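Local atomic coordinates of DELTA1-pyrroline-2-carboxylate reductase (Thermococcus litoralis DSM 5473, PDB entry 6T3E), a protein that probably catalyses the NAD(P)H-dependent reduction of Delta1-pyrroline-2-carboxylate to L-proline, a step linked to L-hydroxyproline metabolism. Residues B[81-95]-B[105-117]. Sequence-based numbering, arbitrary orientation.
Sequences YLEDSEALAVKVVSL and PSVLASILLNDPK. With NAI (1,4-dihydronicotinamide adenine dinucleotide), chain F; PRO (proline), chain E.
Val90 and Leu112 grip each other by two backbone hydrogen bonds. Leu112 N reaches Val90 O at 2.8 Å, nearly straight at 174°. Their side chains lie side by side, CG1 of Val90 against CB of Leu112. The same ladder continues through Val92 with Ser110 and Ser94 with Leu108. On the other face, Val93 CB sits 3.7 Å from Ala109 CB, and Val93 CG2 packs on Val107 CG1. Lys91 CG, anti to the backbone N (chi1 -178°), crosses Ile111 at a slant, 3.7 Å from Ile111 CG1. A bend at chi3 then carries Lys91 NZ to 2.7 Å from OXT of the bound proline. Asp327 and Thr131 also hold this ammonium group. A methionine here would probably cost the bound proline one of its cationic partners, beside Arg63 and Arg134, and leave Asp327 without this salt bridge. The two strands form an antiparallel beta hairpin within the mixed sheet of this ornithine cyclodeaminase/mu-crystallin family member. One face lines the active site and meets helix 324-341. The face bearing Val90, Val92 and Ser110 packs on the second subunit, where Gly119 O accepts from Ser94 OG. Near the connecting loop, Ser106 OG donates to the NADH phosphate oxygen O1A at 2.7 Å. Beyond the bond from Asn114 N to Leu88 O, no backbone bonds join the segments. Buried Pro116 meets Glu86 OE1 and Tyr81 obliquely, its CG against Leu88 CB. Tyr81 OH donates to Glu86 OE1 at 2.7 Å, from above the carboxylate plane; His71 of the second subunit bonds OE2. Solvent reaches Glu86, Asp115 and Lys117.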
ATOM      1  N   TYR B  81      -4.296 -10.575  -1.105  1.00 42.27           N
ATOM      2  CA  TYR B  81      -4.300 -11.530  -2.200  1.00 36.23           C
ATOM      3  C   TYR B  81      -5.147 -12.717  -1.781  1.00 39.97           C
ATOM      4  O   TYR B  81      -4.846 -13.378  -0.783  1.00 42.94           O
ATOM      5  CB  TYR B  81      -2.876 -11.966  -2.566  1.00 34.87           C
ATOM      6  CG  TYR B  81      -2.829 -13.053  -3.610  1.00 36.63           C
ATOM      7  CD1 TYR B  81      -3.708 -13.049  -4.692  1.00 38.19           C
ATOM      8  CD2 TYR B  81      -1.919 -14.092  -3.509  1.00 38.96           C
ATOM      9  CE1 TYR B  81      -3.671 -14.056  -5.648  1.00 38.89           C
ATOM     10  CE2 TYR B  81      -1.874 -15.103  -4.453  1.00 39.69           C
ATOM     11  CZ  TYR B  81      -2.754 -15.086  -5.517  1.00 41.59           C
ATOM     12  OH  TYR B  81      -2.701 -16.099  -6.448  1.00 43.24           O
ATOM     13  N   LEU B  82      -6.210 -12.976  -2.530  1.00 43.43           N
ATOM     14  CA  LEU B  82      -7.036 -14.155  -2.313  1.00 50.15           C
ATOM     15  C   LEU B  82      -6.733 -15.119  -3.447  1.00 53.94           C
ATOM     16  O   LEU B  82      -7.104 -14.871  -4.602  1.00 53.69           O
ATOM     17  CB  LEU B  82      -8.520 -13.804  -2.247  1.00 52.36           C
ATOM     18  CG  LEU B  82      -8.875 -12.571  -1.426  1.00 52.03           C
ATOM     19  CD1 LEU B  82     -10.378 -12.461  -1.285  1.00 47.29           C
ATOM     20  CD2 LEU B  82      -8.191 -12.634  -0.072  1.00 58.77           C
ATOM     21  N   GLU B  83      -6.081 -16.229  -3.102  1.00 57.47           N
ATOM     22  CA  GLU B  83      -5.440 -17.073  -4.098  1.00 58.10           C
ATOM     23  C   GLU B  83      -6.429 -17.977  -4.811  1.00 56.08           C
ATOM     24  O   GLU B  83      -6.276 -18.213  -6.013  1.00 56.99           O
ATOM     25  CB  GLU B  83      -4.327 -17.884  -3.432  1.00 64.54           C
ATOM     26  CG  GLU B  83      -3.527 -17.039  -2.428  1.00 69.83           C
ATOM     27  CD  GLU B  83      -2.732 -17.843  -1.411  1.00 74.93           C
ATOM     28  OE1 GLU B  83      -3.343 -18.338  -0.435  1.00 75.25           O
ATOM     29  OE2 GLU B  83      -1.488 -17.946  -1.572  1.00 78.12           O
ATOM     30  N   ASP B  84      -7.469 -18.442  -4.119  1.00 54.43           N
ATOM     31  CA  ASP B  84      -8.511 -19.212  -4.792  1.00 57.71           C
ATOM     32  C   ASP B  84      -9.308 -18.336  -5.754  1.00 55.55           C
ATOM     33  O   ASP B  84      -9.516 -18.700  -6.917  1.00 55.04           O
ATOM     34  CB  ASP B  84      -9.438 -19.849  -3.759  1.00 59.38           C
ATOM     35  CG  ASP B  84      -8.856 -21.107  -3.164  1.00 65.39           C
ATOM     36  OD1 ASP B  84      -7.890 -21.656  -3.748  1.00 63.49           O
ATOM     37  OD2 ASP B  84      -9.355 -21.537  -2.102  1.00 71.37           O
ATOM     38  N   SER B  85      -9.754 -17.173  -5.289  1.00 54.85           N
ATOM     39  CA  SER B  85     -10.480 -16.247  -6.144  1.00 54.50           C
ATOM     40  C   SER B  85      -9.567 -15.512  -7.115  1.00 49.74           C
ATOM     41  O   SER B  85     -10.068 -14.888  -8.058  1.00 47.66           O
ATOM     42  CB  SER B  85     -11.257 -15.244  -5.285  1.00 54.31           C
ATOM     43  OG  SER B  85     -12.435 -15.839  -4.764  1.00 55.96           O
ATOM     44  N   GLU B  86      -8.254 -15.581  -6.910  1.00 47.83           N
ATOM     45  CA  GLU B  86      -7.287 -14.868  -7.743  1.00 47.76           C
ATOM     46  C   GLU B  86      -7.621 -13.380  -7.808  1.00 43.15           C
ATOM     47  O   GLU B  86      -7.723 -12.777  -8.877  1.00 45.72           O
ATOM     48  CB  GLU B  86      -7.201 -15.482  -9.137  1.00 45.83           C
ATOM     49  CG  GLU B  86      -6.606 -16.869  -9.151  1.00 50.16           C
ATOM     50  CD  GLU B  86      -5.084 -16.877  -9.054  1.00 56.42           C
ATOM     51  OE1 GLU B  86      -4.517 -15.912  -8.494  1.00 55.95           O
ATOM     52  OE2 GLU B  86      -4.458 -17.855  -9.546  1.00 57.50           O
ATOM     53  N   ALA B  87      -7.794 -12.795  -6.631  1.00 39.24           N
ATOM     54  CA  ALA B  87      -8.051 -11.374  -6.459  1.00 36.36           C
ATOM     55  C   ALA B  87      -6.836 -10.779  -5.764  1.00 36.26           C
ATOM     56  O   ALA B  87      -6.591 -11.060  -4.588  1.00 38.77           O
ATOM     57  CB  ALA B  87      -9.322 -11.139  -5.644  1.00 30.85           C
ATOM     58  N   LEU B  88      -6.054 -10.003  -6.504  1.00 38.22           N
ATOM     59  CA  LEU B  88      -4.841  -9.362  -5.996  1.00 37.17           C
ATOM     60  C   LEU B  88      -5.069  -7.857  -6.101  1.00 35.62           C
ATOM     61  O   LEU B  88      -4.924  -7.285  -7.187  1.00 33.25           O
ATOM     62  CB  LEU B  88      -3.594  -9.806  -6.771  1.00 34.10           C
ATOM     63  CG  LEU B  88      -2.267  -9.149  -6.358  1.00 34.14           C
ATOM     64  CD1 LEU B  88      -1.954  -9.322  -4.836  1.00 24.77           C
ATOM     65  CD2 LEU B  88      -1.106  -9.633  -7.211  1.00 30.28           C
ATOM     66  N   ALA B  89      -5.464  -7.227  -4.985  1.00 32.80           N
ATOM     67  CA  ALA B  89      -5.910  -5.840  -5.001  1.00 33.55           C
ATOM     68  C   ALA B  89      -5.370  -5.063  -3.813  1.00 35.56           C
ATOM     69  O   ALA B  89      -5.143  -5.609  -2.725  1.00 32.11           O
ATOM     70  CB  ALA B  89      -7.434  -5.725  -4.994  1.00 32.20           C
ATOM     71  N   VAL B  90      -5.231  -3.757  -4.027  1.00 36.59           N
ATOM     72  CA  VAL B  90      -4.882  -2.812  -2.980  1.00 36.55           C
ATOM     73  C   VAL B  90      -5.839  -1.618  -3.043  1.00 40.31           C
ATOM     74  O   VAL B  90      -6.148  -1.105  -4.123  1.00 41.70           O
ATOM     75  CB  VAL B  90      -3.407  -2.377  -3.120  1.00 34.53           C
ATOM     76  CG1 VAL B  90      -3.149  -1.763  -4.500  1.00 28.29           C
ATOM     77  CG2 VAL B  90      -2.990  -1.442  -1.969  1.00 32.52           C
ATOM     78  N   LYS B  91      -6.325  -1.190  -1.883  1.00 42.40           N
ATOM     79  CA  LYS B  91      -7.183  -0.019  -1.776  1.00 39.18           C
ATOM     80  C   LYS B  91      -6.431   1.075  -1.035  1.00 38.77           C
ATOM     81  O   LYS B  91      -5.775   0.804  -0.024  1.00 44.51           O
ATOM     82  CB  LYS B  91      -8.491  -0.348  -1.050  1.00 40.97           C
ATOM     83  CG  LYS B  91      -9.475   0.824  -0.923  1.00 36.94           C
ATOM     84  CD  LYS B  91     -10.823   0.367  -0.345  1.00 37.06           C
ATOM     85  CE  LYS B  91     -10.816   0.388   1.187  1.00 38.17           C
ATOM     86  NZ  LYS B  91     -12.178   0.203   1.793  1.00 36.80           N
ATOM     87  N   VAL B  92      -6.488   2.292  -1.564  1.00 37.58           N
ATOM     88  CA  VAL B  92      -5.936   3.475  -0.915  1.00 35.87           C
ATOM     89  C   VAL B  92      -7.127   4.308  -0.478  1.00 37.79           C
ATOM     90  O   VAL B  92      -7.812   4.896  -1.319  1.00 41.84           O
ATOM     91  CB  VAL B  92      -5.011   4.268  -1.840  1.00 32.81           C
ATOM     92  CG1 VAL B  92      -4.400   5.413  -1.069  1.00 27.00           C
ATOM     93  CG2 VAL B  92      -3.933   3.357  -2.433  1.00 34.23           C
ATOM     94  N   VAL B  93      -7.434   4.289   0.818  1.00 32.09           N
ATOM     95  CA  VAL B  93      -8.590   4.982   1.368  1.00 29.98           C
ATOM     96  C   VAL B  93      -8.133   5.968   2.437  1.00 31.87           C
ATOM     97  O   VAL B  93      -7.235   5.676   3.237  1.00 28.14           O
ATOM     98  CB  VAL B  93      -9.623   3.995   1.949  1.00 31.03           C
ATOM     99  CG1 VAL B  93      -8.998   3.147   3.031  1.00 31.78           C
ATOM    100  CG2 VAL B  93     -10.805   4.752   2.512  1.00 27.39           C
ATOM    101  N   SER B  94      -8.801   7.117   2.487  1.00 35.75           N
ATOM    102  CA  SER B  94      -8.435   8.196   3.388  1.00 37.49           C
ATOM    103  C   SER B  94      -9.643   8.613   4.208  1.00 33.53           C
ATOM    104  O   SER B  94     -10.793   8.498   3.766  1.00 33.65           O
ATOM    105  CB  SER B  94      -7.886   9.402   2.629  1.00 43.43           C
ATOM    106  OG  SER B  94      -8.859   9.902   1.735  1.00 49.12           O
ATOM    107  N   LEU B  95      -9.361   9.073   5.426  1.00 34.35           N
ATOM    108  CA  LEU B  95     -10.370   9.540   6.372  1.00 35.31           C
ATOM    109  C   LEU B  95     -10.011  10.952   6.816  1.00 39.09           C
ATOM    110  O   LEU B  95      -9.017  11.145   7.520  1.00 42.81           O
ATOM    111  CB  LEU B  95     -10.446   8.602   7.570  1.00 34.97           C
ATOM    112  CG  LEU B  95     -11.314   9.090   8.719  1.00 42.05           C
ATOM    113  CD1 LEU B  95     -12.705   9.324   8.196  1.00 43.80           C
ATOM    114  CD2 LEU B  95     -11.335   8.085   9.863  1.00 45.27           C
ATOM    115  N   PRO B 105     -16.617  14.199   0.805  1.00 45.54           N
ATOM    116  CA  PRO B 105     -16.935  13.112   1.737  1.00 42.21           C
ATOM    117  C   PRO B 105     -15.785  12.855   2.695  1.00 42.33           C
ATOM    118  O   PRO B 105     -14.621  13.146   2.397  1.00 42.14           O
ATOM    119  CB  PRO B 105     -17.173  11.910   0.815  1.00 40.10           C
ATOM    120  CG  PRO B 105     -17.389  12.493  -0.556  1.00 40.07           C
ATOM    121  CD  PRO B 105     -16.557  13.732  -0.592  1.00 42.50           C
ATOM    122  N   SER B 106     -16.123  12.330   3.875  1.00 42.01           N
ATOM    123  CA  SER B 106     -15.071  12.016   4.842  1.00 42.65           C
ATOM    124  C   SER B 106     -14.135  10.935   4.304  1.00 43.46           C
ATOM    125  O   SER B 106     -12.912  11.008   4.474  1.00 44.55           O
ATOM    126  CB  SER B 106     -15.688  11.582   6.173  1.00 38.71           C
ATOM    127  OG  SER B 106     -16.453  12.639   6.750  1.00 43.45           O
ATOM    128  N   VAL B 107     -14.686   9.957   3.601  1.00 41.71           N
ATOM    129  CA  VAL B 107     -13.934   8.786   3.171  1.00 43.11           C
ATOM    130  C   VAL B 107     -13.852   8.801   1.649  1.00 40.86           C
ATOM    131  O   VAL B 107     -14.876   8.871   0.959  1.00 38.20           O
ATOM    132  CB  VAL B 107     -14.567   7.491   3.704  1.00 40.47           C
ATOM    133  CG1 VAL B 107     -13.979   6.286   3.026  1.00 37.12           C
ATOM    134  CG2 VAL B 107     -14.350   7.406   5.206  1.00 43.48           C
ATOM    135  N   LEU B 108     -12.624   8.790   1.138  1.00 40.92           N
ATOM    136  CA  LEU B 108     -12.324   8.744  -0.284  1.00 38.16           C
ATOM    137  C   LEU B 108     -11.378   7.582  -0.532  1.00 43.57           C
ATOM    138  O   LEU B 108     -10.437   7.373   0.239  1.00 49.30           O
ATOM    139  CB  LEU B 108     -11.687  10.076  -0.751  1.00 37.31           C
ATOM    140  CG  LEU B 108     -12.507  11.363  -0.551  1.00 40.63           C
ATOM    141  CD1 LEU B 108     -11.768  12.600  -1.038  1.00 25.28           C
ATOM    142  CD2 LEU B 108     -13.864  11.229  -1.283  1.00 37.95           C
ATOM    143  N   ALA B 109     -11.638   6.802  -1.580  1.00 42.03           N
ATOM    144  CA  ALA B 109     -10.850   5.602  -1.820  1.00 40.97           C
ATOM    145  C   ALA B 109     -10.600   5.398  -3.312  1.00 43.49           C
ATOM    146  O   ALA B 109     -11.341   5.882  -4.173  1.00 44.55           O
ATOM    147  CB  ALA B 109     -11.533   4.354  -1.230  1.00 39.33           C
ATOM    148  N   SER B 110      -9.536   4.644  -3.597  1.00 40.37           N
ATOM    149  CA  SER B 110      -9.215   4.144  -4.925  1.00 32.07           C
ATOM    150  C   SER B 110      -8.752   2.702  -4.777  1.00 40.45           C
ATOM    151  O   SER B 110      -8.084   2.362  -3.794  1.00 44.48           O
ATOM    152  CB  SER B 110      -8.112   4.962  -5.597  1.00 30.33           C
ATOM    153  OG  SER B 110      -8.339   6.349  -5.484  1.00 35.82           O
ATOM    154  N   ILE B 111      -9.090   1.859  -5.754  1.00 39.69           N
ATOM    155  CA  ILE B 111      -8.763   0.439  -5.715  1.00 32.71           C
ATOM    156  C   ILE B 111      -8.003   0.075  -6.980  1.00 34.92           C
ATOM    157  O   ILE B 111      -8.434   0.426  -8.084  1.00 34.41           O
ATOM    158  CB  ILE B 111     -10.018  -0.438  -5.579  1.00 29.78           C
ATOM    159  CG1 ILE B 111     -10.706  -0.154  -4.241  1.00 27.87           C
ATOM    160  CG2 ILE B 111      -9.645  -1.931  -5.767  1.00 24.26           C
ATOM    161  CD1 ILE B 111     -11.890  -1.048  -3.936  1.00 29.78           C
ATOM    162  N   LEU B 112      -6.876  -0.629  -6.813  1.00 33.16           N
ATOM    163  CA  LEU B 112      -6.045  -1.089  -7.917  1.00 35.49           C
ATOM    164  C   LEU B 112      -6.056  -2.613  -7.941  1.00 37.96           C
ATOM    165  O   LEU B 112      -5.826  -3.262  -6.914  1.00 35.00           O
ATOM    166  CB  LEU B 112      -4.604  -0.567  -7.804  1.00 33.99           C
ATOM    167  CG  LEU B 112      -3.659  -0.919  -8.975  1.00 41.93           C
ATOM    168  CD1 LEU B 112      -3.664   0.173 -10.043  1.00 43.07           C
ATOM    169  CD2 LEU B 112      -2.241  -1.174  -8.528  1.00 41.74           C
ATOM    170  N   LEU B 113      -6.354  -3.176  -9.107  1.00 35.92           N
ATOM    171  CA  LEU B 113      -6.389  -4.614  -9.318  1.00 36.10           C
ATOM    172  C   LEU B 113      -5.204  -4.996 -10.184  1.00 38.17           C
ATOM    173  O   LEU B 113      -5.041  -4.457 -11.286  1.00 40.30           O
ATOM    174  CB  LEU B 113      -7.684  -5.032 -10.013  1.00 36.68           C
ATOM    175  CG  LEU B 113      -8.315  -6.374  -9.689  1.00 37.23           C
ATOM    176  CD1 LEU B 113      -8.801  -6.351  -8.264  1.00 38.53           C
ATOM    177  CD2 LEU B 113      -9.469  -6.597 -10.638  1.00 38.59           C
ATOM    178  N   ASN B 114      -4.423  -5.960  -9.715  1.00 34.90           N
ATOM    179  CA  ASN B 114      -3.252  -6.444 -10.426  1.00 34.48           C
ATOM    180  C   ASN B 114      -3.482  -7.888 -10.861  1.00 37.79           C
ATOM    181  O   ASN B 114      -4.242  -8.638 -10.231  1.00 41.38           O
ATOM    182  CB  ASN B 114      -1.991  -6.364  -9.558  1.00 30.53           C
ATOM    183  CG  ASN B 114      -1.552  -4.956  -9.295  1.00 34.98           C
ATOM    184  OD1 ASN B 114      -1.894  -4.371  -8.245  1.00 39.32           O
ATOM    185  ND2 ASN B 114      -0.743  -4.408 -10.206  1.00 29.06           N
ATOM    186  N   ASP B 115      -2.765  -8.276 -11.922  1.00 28.71           N
ATOM    187  CA  ASP B 115      -2.860  -9.620 -12.458  1.00 30.48           C
ATOM    188  C   ASP B 115      -1.930 -10.537 -11.680  1.00 34.82           C
ATOM    189  O   ASP B 115      -0.717 -10.279 -11.627  1.00 39.43           O
ATOM    190  CB  ASP B 115      -2.499  -9.618 -13.937  1.00 38.03           C
ATOM    191  CG  ASP B 115      -2.671 -10.971 -14.587  1.00 43.18           C
ATOM    192  OD1 ASP B 115      -2.895 -11.981 -13.901  1.00 48.33           O
ATOM    193  OD2 ASP B 115      -2.641 -11.002 -15.827  1.00 48.02           O
ATOM    194  N   PRO B 116      -2.451 -11.588 -11.039  1.00 34.31           N
ATOM    195  CA  PRO B 116      -1.560 -12.454 -10.253  1.00 35.67           C
ATOM    196  C   PRO B 116      -0.481 -13.143 -11.078  1.00 43.67           C
ATOM    197  O   PRO B 116       0.582 -13.478 -10.536  1.00 45.50           O
ATOM    198  CB  PRO B 116      -2.516 -13.482  -9.628  1.00 33.77           C
ATOM    199  CG  PRO B 116      -3.890 -12.827  -9.723  1.00 32.14           C
ATOM    200  CD  PRO B 116      -3.853 -12.038 -10.996  1.00 30.00           C
ATOM    201  N   LYS B 117      -0.710 -13.360 -12.378  1.00 47.83           N
ATOM    202  CA  LYS B 117       0.243 -14.106 -13.200  1.00 50.23           C
ATOM    203  C   LYS B 117       1.442 -13.269 -13.649  1.00 49.50           C
ATOM    204  O   LYS B 117       2.542 -13.809 -13.825  1.00 48.50           O
ATOM    205  CB  LYS B 117      -0.480 -14.700 -14.410  1.00 53.72           C
ATOM    206  CG  LYS B 117      -1.393 -15.866 -14.022  1.00 55.19           C
ATOM    207  CD  LYS B 117      -2.258 -16.344 -15.161  1.00 54.37           C
ATOM    208  CE  LYS B 117      -3.215 -17.444 -14.697  1.00 57.81           C
ATOM    209  NZ  LYS B 117      -4.674 -17.089 -14.846  1.00 56.44           N
TER
HETATM  210  PA  NAI F 402     -19.592  10.641   7.283  1.00 31.72           P
HETATM  211  O1A NAI F 402     -18.854  11.883   7.708  1.00 29.19           O
HETATM  212  O2A NAI F 402     -20.123  10.813   5.874  1.00 40.13           O
HETATM  213  O5B NAI F 402     -20.792  10.229   8.332  1.00 33.81           O
HETATM  214  C5B NAI F 402     -20.427  10.318   9.704  1.00 38.51           C
HETATM  215  C4B NAI F 402     -21.721  10.685  10.554  1.00 42.55           C
HETATM  216  O4B NAI F 402     -21.473  10.589  11.818  1.00 43.09           O
HETATM  217  C3B NAI F 402     -22.091  12.165  10.300  1.00 43.60           C
HETATM  218  O3B NAI F 402     -23.354  12.221   9.813  1.00 44.35           O
HETATM  219  C2B NAI F 402     -21.955  12.822  11.689  1.00 38.88           C
HETATM  220  O2B NAI F 402     -22.916  13.980  11.833  1.00 33.85           O
HETATM  221  C1B NAI F 402     -22.244  11.842  12.498  1.00 42.64           C
HETATM  222  N9A NAI F 402     -21.750  12.061  13.830  1.00 40.24           N
HETATM  223  C8A NAI F 402     -20.486  12.407  14.091  1.00 38.55           C
HETATM  224  N7A NAI F 402     -20.369  12.529  15.409  1.00 38.48           N
HETATM  225  C5A NAI F 402     -21.561  12.254  15.965  1.00 38.73           C
HETATM  226  C6A NAI F 402     -21.958  12.238  17.280  1.00 44.54           C
HETATM  227  N6A NAI F 402     -21.255  12.512  18.519  1.00 47.56           N
HETATM  228  N1A NAI F 402     -23.215  11.931  17.595  1.00 47.41           N
HETATM  229  C2A NAI F 402     -24.090  11.623  16.606  1.00 48.92           C
HETATM  230  N3A NAI F 402     -23.695  11.635  15.308  1.00 44.31           N
HETATM  231  C4A NAI F 402     -22.415  11.962  14.998  1.00 38.15           C
HETATM  232  O3  NAI F 402     -18.473   9.410   7.343  1.00 36.86           O
HETATM  233  PN  NAI F 402     -18.843   7.819   7.014  1.00 35.12           P
HETATM  234  O1N NAI F 402     -18.297   7.573   5.622  1.00 31.24           O
HETATM  235  O2N NAI F 402     -20.320   7.565   7.123  1.00 33.90           O
HETATM  236  O5D NAI F 402     -18.076   6.869   8.086  1.00 37.88           O
HETATM  237  C5D NAI F 402     -18.710   6.628   9.288  1.00 38.37           C
HETATM  238  C4D NAI F 402     -17.708   5.908  10.229  1.00 39.06           C
HETATM  239  O4D NAI F 402     -17.421   4.695   9.799  1.00 36.66           O
HETATM  240  C3D NAI F 402     -16.375   6.671  10.252  1.00 36.72           C
HETATM  241  O3D NAI F 402     -15.891   6.686  11.546  1.00 36.34           O
HETATM  242  C2D NAI F 402     -15.428   5.831   9.383  1.00 37.62           C
HETATM  243  O2D NAI F 402     -13.988   6.126   9.804  1.00 25.91           O
HETATM  244  C1D NAI F 402     -15.815   4.610   9.648  1.00 38.30           C
HETATM  245  N1N NAI F 402     -15.497   3.707   8.530  1.00 42.26           N
HETATM  246  C2N NAI F 402     -14.998   2.366   8.771  1.00 42.10           C
HETATM  247  C3N NAI F 402     -15.122   1.285   7.662  1.00 37.87           C
HETATM  248  C7N NAI F 402     -15.218  -0.182   8.163  1.00 35.60           C
HETATM  249  O7N NAI F 402     -15.256  -0.362   9.324  1.00 38.91           O
HETATM  250  N7N NAI F 402     -15.260  -1.306   7.201  1.00 33.93           N
HETATM  251  C4N NAI F 402     -15.751   1.624   6.325  1.00 33.91           C
HETATM  252  C5N NAI F 402     -15.734   3.124   6.005  1.00 32.76           C
HETATM  253  C6N NAI F 402     -15.676   4.142   7.157  1.00 42.36           C
HETATM  254  N   PRO E 401     -11.547   2.546   7.660  1.00 45.38           N
HETATM  255  CA  PRO E 401     -12.270   2.466   6.387  1.00 46.29           C
HETATM  256  C   PRO E 401     -11.863   1.294   5.498  1.00 50.98           C
HETATM  257  O   PRO E 401     -11.286   0.291   5.943  1.00 51.27           O
HETATM  258  CB  PRO E 401     -11.914   3.792   5.715  1.00 44.23           C
HETATM  259  CG  PRO E 401     -11.768   4.750   6.857  1.00 43.63           C
HETATM  260  CD  PRO E 401     -11.291   3.945   8.055  1.00 45.22           C
HETATM  261  OXT PRO E 401     -12.107   1.332   4.291  1.00 53.03           O